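Local coordinates for tyrosine specific protein phosphatase, putative (Trypanosoma brucei, PDB 3M4U) that acts as a life cycle switch in the trypanosome and dephosphorylates the nucleolar protein NOPP44/46, probably as a classical protein tyrosine phosphatase, at residues K114-V119 and P185-L190; V26-Q31 and I262-K267; E59-P64 and Y76-G81; A207-L212 and G237-A242; F7-L12 and T286-L291. One frame throughout, in Å; residues are numbered along the deposited sequence.

Contact 4 links three of the others in this phosphatase fold. Its helix 234-250, which in this family begins at the end of the CX5R phosphate-binding loop of the active site, meets the sheet of contact 1 where Leu239 CD2 lies 4.1 Å from Val119 CG1. On another side it receives Met266 of contact 2, whose SD is 3.5 Å from Gly241 N. Contact 5 joins through Thr286, its OG1 3.4 Å from Phe209 CE2. Contact 3 reaches the same mixed sheet as contact 1, with nearest atoms about 5 Å apart, but stays about 10 Å from contact 4. Contacts 1 and 5 lie on opposite sides of the chain's centre, their own centres about 36 Å apart.

Contact 1: residues K114-V119 and P185-L190; sequences KVDLVV and PMHRVL
His187 sends its ring NE2 to Val115 O in a short, nearly straight hydrogen bond of 2.7 Å (N-H...O 168°). The oxygen lies almost in the imidazole plane, whereas NE2 itself sits well above the plane of the Val115 carbonyl. CG anti to the backbone N (chi1 178°) swings the ring across to Lys114, whose CA is 3.2 Å from His187 CE1. Farther along, two backbone bonds join the strands: Leu190 N to Asp116 O, and Val118 N to Leu190 O, each 3.0 Å. Leu190 thus uses both its N and its O, the parallel pattern, with Leu117 as its partner in the sheet. Asp116 OD2 is hydrogen-bonded to Thr221 OG1. Round these bonds Val189 CG2 packs against Val115 O (3.2 Å) and on Val118 CG2 (4.1 Å), while the Leu117 and Leu190 side chains lie side by side, pointing the same way, with Leu117 CD1 4.1 Å from Leu190 CD2. Leu110 of helix 103-112 covers Val118. Strand 117-120 also pairs with 225-228, the strand before the phosphate-binding loop, so the arrangement belongs to the parallel part of the central mixed sheet of the protein tyrosine phosphatase fold.

Contact 2: residues V26-Q31 and I262-K267; sequences VQLQRQ and IVAAMK
Leu28 stands opposite Ala264, their CA atoms 6.3 Å apart, where helices 26-31 and 262-267 run in nearly the same direction, at 22° with axes 9.9 Å apart. This is near-parallel helix-helix packing that lays the N-terminal helix 14-31 along helix 258-269. Leu28 fills the interface with both its methyls. CD1 meets Val263 CG1 at 3.9 Å, the two side chains crossing at about a right angle, and CD2 rests on Ala264 CB at 3.8 Å. Tyr280 of helix 277-290 touches both Leu28 and Val263 and extends this apolar patch. Gln31 reaches over with an extended chain, its NE2 donating to Ala264 O at 2.9 Å. That oxygen lies close to the plane of the Gln31 carboxamide, and on the other branch Gln31 OE1 is 3.3 Å from Ala264 CB, so the carboxamide lies against Ala264, bonded to it through NE2 alone. Lys267 runs back across Leu28, with CD 3.5 Å from Leu28 O. A bend at its last torsion (chi4 -62°) then aims the ammonium, which also bonds the backbone oxygens of Met273 and Val274, at Gln29, where NZ and OE1 are 2.7 Å apart.

Contact 3: residues E59-P64 and Y76-G81; sequences ETIYPP and YPYING
Pro63 and Ile79 form the apolar centre, with Pro63 CD 3.9 Å from Ile79 CG1. A cis peptide bond precedes Pro63. Ile79 holds CG1 between its backbone N and carbonyl carbon (chi1 69°), bringing that carbon to 3.3 Å from Tyr62 O. Its CD1 goes on to the edge of the Tyr62 ring, near the ring plane. On the other flank Pro63 CG approaches Pro77, 3.3 Å from its O and 4.2 Å from its CG, and Thr109 of helix 103-112 touches both prolines. Ile61 reaches with CD1 to the edge of the Tyr78 ring, 4.3 Å from CE1. The polar edge is a backbone one: Tyr62 N donates to Gly81 O at 2.9 Å, well above the plane of that carbonyl, and Ile61 CA adds a CA-H...O contact to the same oxygen. The Tyr78 hydroxyl is hydrogen-bonded to Asn49 and Ser42, which pins the far end of the ring. Tyr78, Ile79 and Asn80 give the Tyr-Ile-Asn sequence known from the DYINA motif of classical tyrosine phosphatases; here it leads into strand 81-84, the antiparallel neighbour of the short strand 61-62 in the main sheet.

Contact 4: residues A207-L212 and G237-A242; sequences ASFDEL and GTLIGA
Phe209 carries the apolar contact, driving its ring from helix 207-212 toward helix 237-242 between Leu239 and Ala242. The CE1 corner is 3.7 Å from Leu239 CD1, and the far end of the ring meets Ala242, with CZ 3.5 Å from its CB. A chi1 of -163° turns the Phe209 ring away from its own N, and it leans across to the other helix although its CB points along the interface. Leu239 slides past it in the opposite direction, and its CD1 also reaches Leu212 CB at 4.1 Å, so one methyl touches both Phe209 and Leu212. Thr238 joins through its methyl, CG2 lying 4.2 Å from Phe209 CZ, while its hydroxyl is bonded to Gly234 O within its own helix. Aromatic contact is added from outside by Trp197, whose ring stands roughly perpendicular to that of Phe209; it opens the Trp-Pro-Asp sequence that marks the mobile WPD loop of this family. Val282 of helix 277-290 covers both Phe209 and Thr238.

The helical framework is oblique: the axes cross at -66° and stay 11.0 Å apart, a separation spanned by the Phe209 ring and Leu239. Polar groups of the first helix look elsewhere. Ser208 is bonded to Leu170 O, and Glu211 forms a salt bridge with Arg174.

With every touching residue buried and no polar bond joining the segments, the contact rests on dispersion and hydrophobic burial rather than on directional bonds.

Contact 5: residues F7-L12 and T286-L291; sequences FPMAQL and TVLGRL
Phe7 and Leu288 bury the most surface here, and the phenyl ring is met on two sides. Val287 CG1 sits over one face in a CH-pi contact, 4.0 Å from the ring centroid, displaced toward the rim where CE2 and CZ lie. Leu288 CD2 comes at the edge instead, in the ring plane and only 3.5 Å from Phe7 CE2. The two aliphatic chains each cross the phenylalanine at about a right angle. Phe7 is placed for this by a first torsion that swings the ring clear of its main-chain nitrogen (chi1 -157°), and at the root of the ring its CB touches Leu291 CD1 at 4.0 Å. Tyr284, one turn earlier on the same helix as Val287, also packs on Phe7.

Seen from the fold, this is the N-terminal arm, ahead of helix 14-31, laid on the C-terminal end of helix 277-290. The arm is itself coiled: residues 8-11 have helical backbone angles, and Ala10 N bonds Phe7 O at 2.9 Å, closing a turn that gathers Phe7, Met9 and Ala10 toward the helix.

Leu288 serves all three. Its CB points along the interface, but CD2 bends in and, besides the phenyl edge, meets Met9 CG at 4.1 Å and Ala10 CB at 4.0 Å. Val293 and Ile295, in the chain beyond the helix, also lie against Leu288, and Val293 touches Ala10 as well. Met9 is folded at both outer torsions (chi2 79°, chi3 77°), its side chain packing on Met21 and Arg20 of helix 14-31, while its carbonyl oxygen accepts a hydrogen bond from Gln17 NE2.

Contact 1: residues K114-V119 and P185-L190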
# COMPACT_ATOMS: atom_id res chain seq x y z
N LYS A 114 15.73 5.20 -5.18
CA LYS A 114 16.41 4.12 -4.46
C LYS A 114 15.50 3.54 -3.39
O LYS A 114 15.82 3.53 -2.21
CB LYS A 114 17.73 4.61 -3.87
CG LYS A 114 18.70 5.07 -4.92
CD LYS A 114 19.95 5.69 -4.31
CE LYS A 114 20.74 6.48 -5.35
NZ LYS A 114 19.97 7.66 -5.88
N VAL A 115 14.35 3.07 -3.84
CA VAL A 115 13.40 2.39 -2.98
C VAL A 115 13.87 0.95 -2.80
O VAL A 115 14.11 0.24 -3.79
CB VAL A 115 11.98 2.47 -3.59
CG1 VAL A 115 11.02 1.56 -2.85
CG2 VAL A 115 11.49 3.92 -3.59
N ASP A 116 14.04 0.52 -1.55
CA ASP A 116 14.58 -0.82 -1.26
C ASP A 116 13.48 -1.88 -1.17
O ASP A 116 13.69 -3.04 -1.53
CB ASP A 116 15.40 -0.81 0.03
CG ASP A 116 16.60 0.13 -0.05
OD1 ASP A 116 17.32 0.10 -1.08
OD2 ASP A 116 16.82 0.89 0.92
N LEU A 117 12.30 -1.46 -0.71
CA LEU A 117 11.19 -2.38 -0.57
C LEU A 117 9.93 -1.89 -1.27
O LEU A 117 9.53 -0.73 -1.13
CB LEU A 117 10.90 -2.62 0.92
CG LEU A 117 9.78 -3.61 1.25
CD1 LEU A 117 10.06 -4.99 0.65
CD2 LEU A 117 9.59 -3.70 2.76
N VAL A 118 9.32 -2.79 -2.04
CA VAL A 118 8.00 -2.59 -2.64
C VAL A 118 7.04 -3.68 -2.20
O VAL A 118 7.34 -4.86 -2.38
CB VAL A 118 8.07 -2.68 -4.16
CG1 VAL A 118 6.67 -2.98 -4.73
CG2 VAL A 118 8.66 -1.40 -4.74
N VAL A 119 5.91 -3.30 -1.62
CA VAL A 119 4.88 -4.26 -1.20
C VAL A 119 3.64 -4.16 -2.09
O VAL A 119 3.09 -3.07 -2.29
CB VAL A 119 4.51 -4.10 0.31
CG1 VAL A 119 3.57 -5.23 0.76
CG2 VAL A 119 5.76 -4.08 1.18
N PRO A 185 23.22 3.65 -12.71
CA PRO A 185 23.61 2.38 -12.09
C PRO A 185 22.41 1.45 -11.82
O PRO A 185 21.29 1.93 -11.59
CB PRO A 185 24.22 2.82 -10.75
CG PRO A 185 24.54 4.25 -10.92
CD PRO A 185 23.51 4.80 -11.84
N MET A 186 22.67 0.14 -11.86
CA MET A 186 21.70 -0.85 -11.43
C MET A 186 21.12 -0.45 -10.09
O MET A 186 21.82 0.14 -9.26
CB MET A 186 22.37 -2.21 -11.22
CG MET A 186 22.77 -2.96 -12.47
SD MET A 186 23.45 -4.57 -12.02
CE MET A 186 23.79 -5.25 -13.65
N HIS A 187 19.85 -0.77 -9.89
CA HIS A 187 19.22 -0.63 -8.57
C HIS A 187 18.51 -1.90 -8.20
O HIS A 187 17.62 -2.36 -8.92
CB HIS A 187 18.23 0.53 -8.52
CG HIS A 187 17.56 0.68 -7.20
ND1 HIS A 187 18.24 1.07 -6.06
CD2 HIS A 187 16.28 0.46 -6.82
CE1 HIS A 187 17.40 1.08 -5.04
NE2 HIS A 187 16.20 0.72 -5.47
N ARG A 188 18.92 -2.50 -7.09
CA ARG A 188 18.21 -3.67 -6.62
C ARG A 188 17.07 -3.24 -5.72
O ARG A 188 17.16 -2.23 -5.00
CB ARG A 188 19.12 -4.66 -5.89
CG ARG A 188 20.48 -4.13 -5.53
CD ARG A 188 21.34 -5.25 -4.92
NE ARG A 188 21.47 -6.41 -5.80
CZ ARG A 188 22.62 -6.84 -6.32
NH1 ARG A 188 23.75 -6.20 -6.02
NH2 ARG A 188 22.64 -7.91 -7.12
N VAL A 189 15.99 -3.99 -5.78
CA VAL A 189 14.80 -3.68 -5.02
C VAL A 189 14.08 -4.99 -4.79
O VAL A 189 14.00 -5.83 -5.68
CB VAL A 189 13.90 -2.62 -5.74
CG1 VAL A 189 13.60 -3.04 -7.15
CG2 VAL A 189 12.60 -2.37 -4.94
N LEU A 190 13.58 -5.17 -3.57
CA LEU A 190 12.85 -6.38 -3.22
C LEU A 190 11.35 -6.13 -3.26
O LEU A 190 10.83 -5.29 -2.51
CB LEU A 190 13.26 -6.83 -1.81
CG LEU A 190 12.38 -7.96 -1.26
CD1 LEU A 190 12.65 -9.25 -2.01
CD2 LEU A 190 12.61 -8.14 0.23

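Contact 2: residues V26-Q31 and I262-K267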
# COMPACT_ATOMS: atom_id res chain seq x y z
N VAL A 26 -18.14 6.13 8.95
CA VAL A 26 -19.00 7.11 8.29
C VAL A 26 -18.42 8.52 8.42
O VAL A 26 -18.33 9.26 7.43
CB VAL A 26 -20.43 7.09 8.89
CG1 VAL A 26 -21.27 8.24 8.35
CG2 VAL A 26 -21.11 5.74 8.63
N GLN A 27 -18.00 8.88 9.63
CA GLN A 27 -17.40 10.19 9.85
C GLN A 27 -16.11 10.34 9.04
O GLN A 27 -15.87 11.39 8.41
CB GLN A 27 -17.14 10.43 11.34
CG GLN A 27 -16.43 11.75 11.66
CD GLN A 27 -16.38 12.08 13.17
OE1 GLN A 27 -15.33 12.42 13.71
NE2 GLN A 27 -17.53 11.97 13.84
N LEU A 28 -15.27 9.31 9.07
CA LEU A 28 -14.01 9.32 8.32
C LEU A 28 -14.27 9.45 6.81
O LEU A 28 -13.50 10.10 6.09
CB LEU A 28 -13.16 8.09 8.65
CG LEU A 28 -12.46 8.02 10.02
CD1 LEU A 28 -12.00 6.61 10.34
CD2 LEU A 28 -11.30 8.99 10.09
N GLN A 29 -15.35 8.84 6.32
CA GLN A 29 -15.63 8.89 4.90
C GLN A 29 -16.01 10.30 4.41
O GLN A 29 -15.61 10.72 3.31
CB GLN A 29 -16.69 7.86 4.51
CG GLN A 29 -16.19 6.41 4.52
CD GLN A 29 -15.03 6.15 3.54
OE1 GLN A 29 -13.97 6.78 3.63
NE2 GLN A 29 -15.22 5.21 2.62
N ARG A 30 -16.75 11.03 5.23
CA ARG A 30 -17.18 12.37 4.84
C ARG A 30 -16.13 13.41 5.22
O ARG A 30 -16.24 14.58 4.87
CB ARG A 30 -18.55 12.73 5.43
CG ARG A 30 -18.62 12.70 6.96
CD ARG A 30 -20.06 12.56 7.42
NE ARG A 30 -20.76 11.56 6.62
CZ ARG A 30 -22.08 11.46 6.50
NH1 ARG A 30 -22.87 12.31 7.14
NH2 ARG A 30 -22.61 10.52 5.74
N GLN A 31 -15.09 12.97 5.92
CA GLN A 31 -14.03 13.88 6.32
C GLN A 31 -13.50 14.67 5.13
O GLN A 31 -13.35 15.90 5.21
CB GLN A 31 -12.87 13.12 6.96
CG GLN A 31 -11.53 13.81 6.75
CD GLN A 31 -10.41 13.12 7.47
OE1 GLN A 31 -10.62 12.50 8.52
NE2 GLN A 31 -9.20 13.22 6.91
N ILE A 262 -4.99 8.01 12.91
CA ILE A 262 -4.09 7.43 11.94
C ILE A 262 -4.80 7.35 10.61
O ILE A 262 -4.25 7.71 9.57
CB ILE A 262 -3.63 6.04 12.36
CG1 ILE A 262 -2.60 6.15 13.47
CG2 ILE A 262 -3.04 5.29 11.17
CD1 ILE A 262 -2.26 4.82 14.10
N VAL A 263 -6.05 6.89 10.64
CA VAL A 263 -6.77 6.75 9.39
C VAL A 263 -7.14 8.13 8.82
O VAL A 263 -7.03 8.36 7.61
CB VAL A 263 -8.01 5.86 9.53
CG1 VAL A 263 -8.83 5.91 8.26
CG2 VAL A 263 -7.60 4.44 9.83
N ALA A 264 -7.54 9.05 9.70
CA ALA A 264 -7.86 10.43 9.31
C ALA A 264 -6.68 11.11 8.64
O ALA A 264 -6.83 11.81 7.64
CB ALA A 264 -8.32 11.24 10.52
N ALA A 265 -5.49 10.91 9.21
CA ALA A 265 -4.28 11.50 8.66
C ALA A 265 -3.98 10.89 7.31
O ALA A 265 -3.55 11.59 6.39
CB ALA A 265 -3.12 11.30 9.61
N MET A 266 -4.21 9.58 7.18
CA MET A 266 -3.99 8.91 5.89
C MET A 266 -4.94 9.43 4.81
O MET A 266 -4.51 9.73 3.69
CB MET A 266 -4.09 7.38 6.01
CG MET A 266 -2.81 6.72 6.54
SD MET A 266 -2.83 4.92 6.42
CE MET A 266 -4.44 4.53 7.14
N LYS A 267 -6.21 9.55 5.15
CA LYS A 267 -7.20 10.03 4.18
C LYS A 267 -6.90 11.46 3.73
O LYS A 267 -7.21 11.85 2.61
CB LYS A 267 -8.60 9.93 4.77
CG LYS A 267 -9.10 8.50 4.87
CD LYS A 267 -10.49 8.43 5.44
CE LYS A 267 -11.13 7.07 5.19
NZ LYS A 267 -11.28 6.79 3.74

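Contact 3: residues E59-P64 and Y76-G81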
# COMPACT_ATOMS: atom_id res chain seq x y z
N GLU A 59 -0.82 17.94 -3.04
CA GLU A 59 -0.01 18.41 -1.92
C GLU A 59 1.00 17.38 -1.43
O GLU A 59 2.02 17.75 -0.84
CB GLU A 59 -0.94 18.82 -0.78
CG GLU A 59 -0.27 19.39 0.46
CD GLU A 59 -1.28 19.66 1.59
OE1 GLU A 59 -1.52 18.74 2.41
OE2 GLU A 59 -1.83 20.78 1.64
N THR A 60 0.71 16.10 -1.66
CA THR A 60 1.52 15.00 -1.13
C THR A 60 1.94 14.07 -2.25
O THR A 60 2.50 13.01 -2.00
CB THR A 60 0.75 14.15 -0.11
OG1 THR A 60 -0.54 13.83 -0.64
CG2 THR A 60 0.60 14.88 1.22
N ILE A 61 1.65 14.47 -3.48
CA ILE A 61 1.96 13.63 -4.62
C ILE A 61 3.41 13.15 -4.62
O ILE A 61 4.34 13.88 -4.23
CB ILE A 61 1.65 14.37 -5.94
CG1 ILE A 61 1.39 13.36 -7.06
CG2 ILE A 61 2.79 15.34 -6.28
CD1 ILE A 61 0.86 13.98 -8.33
N TYR A 62 3.61 11.92 -5.08
CA TYR A 62 4.93 11.33 -5.16
C TYR A 62 5.02 10.57 -6.47
O TYR A 62 4.06 9.92 -6.88
CB TYR A 62 5.14 10.36 -3.99
CG TYR A 62 6.57 9.87 -3.82
CD1 TYR A 62 7.41 10.44 -2.87
CD2 TYR A 62 7.07 8.82 -4.59
CE1 TYR A 62 8.71 9.99 -2.69
CE2 TYR A 62 8.38 8.37 -4.43
CZ TYR A 62 9.19 8.95 -3.47
OH TYR A 62 10.49 8.51 -3.29
N PRO A 63 6.17 10.68 -7.16
CA PRO A 63 7.27 11.59 -6.79
C PRO A 63 6.82 13.04 -6.93
O PRO A 63 5.89 13.32 -7.69
CB PRO A 63 8.36 11.28 -7.84
CG PRO A 63 7.61 10.67 -9.00
CD PRO A 63 6.50 9.87 -8.35
N PRO A 64 7.46 13.96 -6.18
CA PRO A 64 7.14 15.40 -6.16
C PRO A 64 7.36 16.03 -7.53
O PRO A 64 8.28 15.61 -8.24
CB PRO A 64 8.16 15.98 -5.17
CG PRO A 64 8.71 14.80 -4.41
CD PRO A 64 8.64 13.64 -5.35
N TYR A 76 8.53 14.72 -15.99
CA TYR A 76 8.23 14.36 -14.60
C TYR A 76 7.58 12.98 -14.50
O TYR A 76 6.40 12.83 -14.83
CB TYR A 76 7.33 15.43 -13.95
N PRO A 77 8.35 11.98 -14.04
CA PRO A 77 7.79 10.64 -13.77
C PRO A 77 6.51 10.73 -12.93
O PRO A 77 6.46 11.48 -11.96
CB PRO A 77 8.90 9.96 -12.95
CG PRO A 77 9.86 11.08 -12.54
CD PRO A 77 9.75 12.10 -13.63
N TYR A 78 5.50 9.96 -13.30
CA TYR A 78 4.24 9.98 -12.58
C TYR A 78 3.74 8.56 -12.27
O TYR A 78 3.69 7.73 -13.17
CB TYR A 78 3.19 10.72 -13.42
CG TYR A 78 1.80 10.55 -12.91
CD1 TYR A 78 1.28 11.39 -11.94
CD2 TYR A 78 0.98 9.54 -13.40
CE1 TYR A 78 -0.02 11.23 -11.47
CE2 TYR A 78 -0.32 9.37 -12.94
CZ TYR A 78 -0.81 10.22 -11.98
OH TYR A 78 -2.09 10.06 -11.52
N ILE A 79 3.33 8.30 -11.03
CA ILE A 79 2.86 6.95 -10.64
C ILE A 79 1.52 6.92 -9.91
O ILE A 79 1.14 5.89 -9.35
CB ILE A 79 3.87 6.23 -9.71
CG1 ILE A 79 3.89 6.91 -8.34
CG2 ILE A 79 5.25 6.16 -10.33
CD1 ILE A 79 4.84 6.27 -7.37
N ASN A 80 0.82 8.05 -9.91
CA ASN A 80 -0.41 8.17 -9.13
C ASN A 80 -0.18 7.67 -7.69
O ASN A 80 -0.87 6.78 -7.20
CB ASN A 80 -1.58 7.45 -9.79
CG ASN A 80 -2.93 7.86 -9.20
OD1 ASN A 80 -2.99 8.46 -8.13
ND2 ASN A 80 -4.01 7.53 -9.88
N GLY A 81 0.81 8.26 -7.04
CA GLY A 81 1.15 7.88 -5.70
C GLY A 81 1.24 9.08 -4.78
O GLY A 81 1.30 10.23 -5.22

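Contact 4: residues A207-L212 and G237-A242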
# COMPACT_ATOMS: atom_id res chain seq x y z
N ALA A 207 -1.80 -14.45 9.95
CA ALA A 207 -0.37 -14.74 9.94
C ALA A 207 0.31 -14.09 8.74
O ALA A 207 1.43 -13.58 8.86
CB ALA A 207 -0.12 -16.27 9.97
N SER A 208 -0.36 -14.12 7.59
CA SER A 208 0.11 -13.39 6.41
C SER A 208 0.22 -11.89 6.73
O SER A 208 1.26 -11.26 6.51
CB SER A 208 -0.82 -13.61 5.22
OG SER A 208 -0.83 -14.97 4.83
N PHE A 209 -0.86 -11.33 7.28
CA PHE A 209 -0.90 -9.91 7.59
C PHE A 209 0.25 -9.54 8.51
O PHE A 209 0.92 -8.52 8.31
CB PHE A 209 -2.23 -9.54 8.23
CG PHE A 209 -2.52 -8.07 8.22
CD1 PHE A 209 -2.45 -7.34 7.03
CD2 PHE A 209 -2.87 -7.40 9.40
CE1 PHE A 209 -2.71 -5.97 7.02
CE2 PHE A 209 -3.14 -6.03 9.39
CZ PHE A 209 -3.05 -5.31 8.19
N ASP A 210 0.48 -10.38 9.51
CA ASP A 210 1.54 -10.18 10.48
C ASP A 210 2.92 -10.30 9.86
O ASP A 210 3.83 -9.55 10.20
CB ASP A 210 1.42 -11.17 11.63
CG ASP A 210 0.28 -10.85 12.56
OD1 ASP A 210 -0.32 -9.75 12.42
OD2 ASP A 210 -0.01 -11.69 13.45
N GLU A 211 3.10 -11.25 8.96
CA GLU A 211 4.37 -11.35 8.27
C GLU A 211 4.65 -10.04 7.51
O GLU A 211 5.76 -9.50 7.58
CB GLU A 211 4.40 -12.56 7.33
CG GLU A 211 5.70 -12.69 6.52
CD GLU A 211 6.94 -12.94 7.37
OE1 GLU A 211 6.82 -12.98 8.62
OE2 GLU A 211 8.03 -13.09 6.79
N LEU A 212 3.63 -9.51 6.84
CA LEU A 212 3.83 -8.28 6.08
C LEU A 212 4.29 -7.16 7.00
O LEU A 212 5.26 -6.46 6.71
CB LEU A 212 2.56 -7.86 5.34
CG LEU A 212 2.10 -8.80 4.23
CD1 LEU A 212 0.73 -8.37 3.70
CD2 LEU A 212 3.16 -8.86 3.11
N GLY A 237 -3.91 1.41 2.36
CA GLY A 237 -4.08 2.18 3.58
C GLY A 237 -4.29 1.31 4.80
O GLY A 237 -3.85 1.66 5.90
N THR A 238 -4.96 0.17 4.63
CA THR A 238 -5.19 -0.74 5.75
C THR A 238 -3.86 -1.20 6.35
O THR A 238 -3.68 -1.14 7.56
CB THR A 238 -6.03 -1.96 5.37
OG1 THR A 238 -7.33 -1.52 4.98
CG2 THR A 238 -6.14 -2.93 6.56
N LEU A 239 -2.94 -1.62 5.48
CA LEU A 239 -1.61 -2.12 5.87
C LEU A 239 -0.75 -1.07 6.53
O LEU A 239 -0.11 -1.32 7.56
CB LEU A 239 -0.85 -2.68 4.66
CG LEU A 239 0.54 -3.23 4.99
CD1 LEU A 239 0.48 -4.36 6.02
CD2 LEU A 239 1.30 -3.68 3.74
N ILE A 240 -0.73 0.12 5.92
CA ILE A 240 0.04 1.24 6.44
C ILE A 240 -0.54 1.65 7.79
O ILE A 240 0.20 1.80 8.78
CB ILE A 240 0.07 2.42 5.44
CG1 ILE A 240 0.87 2.03 4.18
CG2 ILE A 240 0.68 3.65 6.07
CD1 ILE A 240 1.07 3.18 3.19
N GLY A 241 -1.86 1.82 7.84
CA GLY A 241 -2.56 2.05 9.10
C GLY A 241 -2.22 1.05 10.22
O GLY A 241 -1.91 1.46 11.33
N ALA A 242 -2.29 -0.25 9.94
CA ALA A 242 -1.96 -1.25 10.93
C ALA A 242 -0.51 -1.11 11.43
O ALA A 242 -0.26 -1.18 12.63
CB ALA A 242 -2.21 -2.66 10.39

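Contact 5: residues F7-L12 and T286-L291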
# COMPACT_ATOMS: atom_id res chain seq x y z
N PHE A 7 -7.17 1.59 26.48
CA PHE A 7 -7.83 1.42 25.19
C PHE A 7 -9.29 1.02 25.40
O PHE A 7 -9.64 -0.16 25.37
CB PHE A 7 -7.07 0.42 24.31
CG PHE A 7 -7.35 0.58 22.84
CD1 PHE A 7 -7.01 1.75 22.19
CD2 PHE A 7 -7.96 -0.43 22.12
CE1 PHE A 7 -7.28 1.91 20.85
CE2 PHE A 7 -8.22 -0.27 20.77
CZ PHE A 7 -7.88 0.90 20.14
N PRO A 8 -10.15 2.03 25.61
CA PRO A 8 -11.58 1.90 25.93
C PRO A 8 -12.35 1.04 24.94
O PRO A 8 -13.39 0.49 25.30
CB PRO A 8 -12.07 3.36 25.87
CG PRO A 8 -10.86 4.15 26.29
CD PRO A 8 -9.71 3.43 25.63
N MET A 9 -11.85 0.92 23.71
CA MET A 9 -12.50 0.07 22.71
C MET A 9 -12.50 -1.39 23.15
O MET A 9 -13.38 -2.16 22.77
CB MET A 9 -11.82 0.21 21.34
CG MET A 9 -12.27 -0.83 20.32
SD MET A 9 -13.88 -0.45 19.57
CE MET A 9 -13.39 0.84 18.43
N ALA A 10 -11.52 -1.79 23.94
CA ALA A 10 -11.41 -3.19 24.33
C ALA A 10 -12.49 -3.54 25.37
O ALA A 10 -12.90 -4.70 25.48
CB ALA A 10 -10.01 -3.49 24.86
N GLN A 11 -12.94 -2.53 26.12
CA GLN A 11 -13.98 -2.75 27.14
C GLN A 11 -15.40 -2.73 26.56
O GLN A 11 -16.34 -3.19 27.21
CB GLN A 11 -13.89 -1.72 28.27
CG GLN A 11 -12.56 -1.03 28.42
CD GLN A 11 -11.45 -2.00 28.72
OE1 GLN A 11 -11.71 -3.15 29.07
NE2 GLN A 11 -10.21 -1.54 28.57
N LEU A 12 -15.55 -2.17 25.36
CA LEU A 12 -16.86 -2.13 24.70
C LEU A 12 -17.34 -3.55 24.38
O LEU A 12 -16.53 -4.45 24.13
CB LEU A 12 -16.80 -1.28 23.42
CG LEU A 12 -17.24 0.19 23.37
CD1 LEU A 12 -17.66 0.78 24.72
CD2 LEU A 12 -16.15 1.04 22.73
N THR A 286 -6.00 -5.48 14.78
CA THR A 286 -4.57 -5.69 14.86
C THR A 286 -4.13 -5.14 16.19
O THR A 286 -3.36 -5.77 16.91
CB THR A 286 -3.83 -4.95 13.73
OG1 THR A 286 -4.33 -5.39 12.46
CG2 THR A 286 -2.33 -5.22 13.80
N VAL A 287 -4.63 -3.95 16.51
CA VAL A 287 -4.41 -3.30 17.81
C VAL A 287 -4.90 -4.13 19.01
O VAL A 287 -4.12 -4.43 19.92
CB VAL A 287 -5.11 -1.95 17.87
CG1 VAL A 287 -5.02 -1.35 19.28
CG2 VAL A 287 -4.53 -1.01 16.82
N LEU A 288 -6.19 -4.48 18.99
CA LEU A 288 -6.78 -5.28 20.05
C LEU A 288 -6.01 -6.59 20.21
O LEU A 288 -5.71 -7.02 21.33
CB LEU A 288 -8.25 -5.57 19.76
CG LEU A 288 -9.19 -4.36 19.62
CD1 LEU A 288 -10.53 -4.76 19.05
CD2 LEU A 288 -9.36 -3.59 20.94
N GLY A 289 -5.70 -7.22 19.09
CA GLY A 289 -4.99 -8.49 19.10
C GLY A 289 -3.63 -8.42 19.78
O GLY A 289 -3.25 -9.35 20.50
N ARG A 290 -2.89 -7.33 19.54
CA ARG A 290 -1.56 -7.19 20.13
C ARG A 290 -1.63 -6.87 21.61
O ARG A 290 -0.64 -6.98 22.31
CB ARG A 290 -0.75 -6.10 19.42
CG ARG A 290 -0.48 -6.40 17.96
CD ARG A 290 0.31 -7.69 17.73
NE ARG A 290 0.80 -7.73 16.36
CZ ARG A 290 1.64 -8.64 15.87
NH1 ARG A 290 2.11 -9.62 16.64
NH2 ARG A 290 2.02 -8.56 14.59
N LEU A 291 -2.80 -6.45 22.07
CA LEU A 291 -3.03 -6.18 23.47
C LEU A 291 -3.62 -7.41 24.16
O LEU A 291 -4.12 -7.32 25.28
CB LEU A 291 -4.00 -5.01 23.63
CG LEU A 291 -3.56 -3.64 23.12
CD1 LEU A 291 -4.69 -2.64 23.25
CD2 LEU A 291 -2.32 -3.18 23.87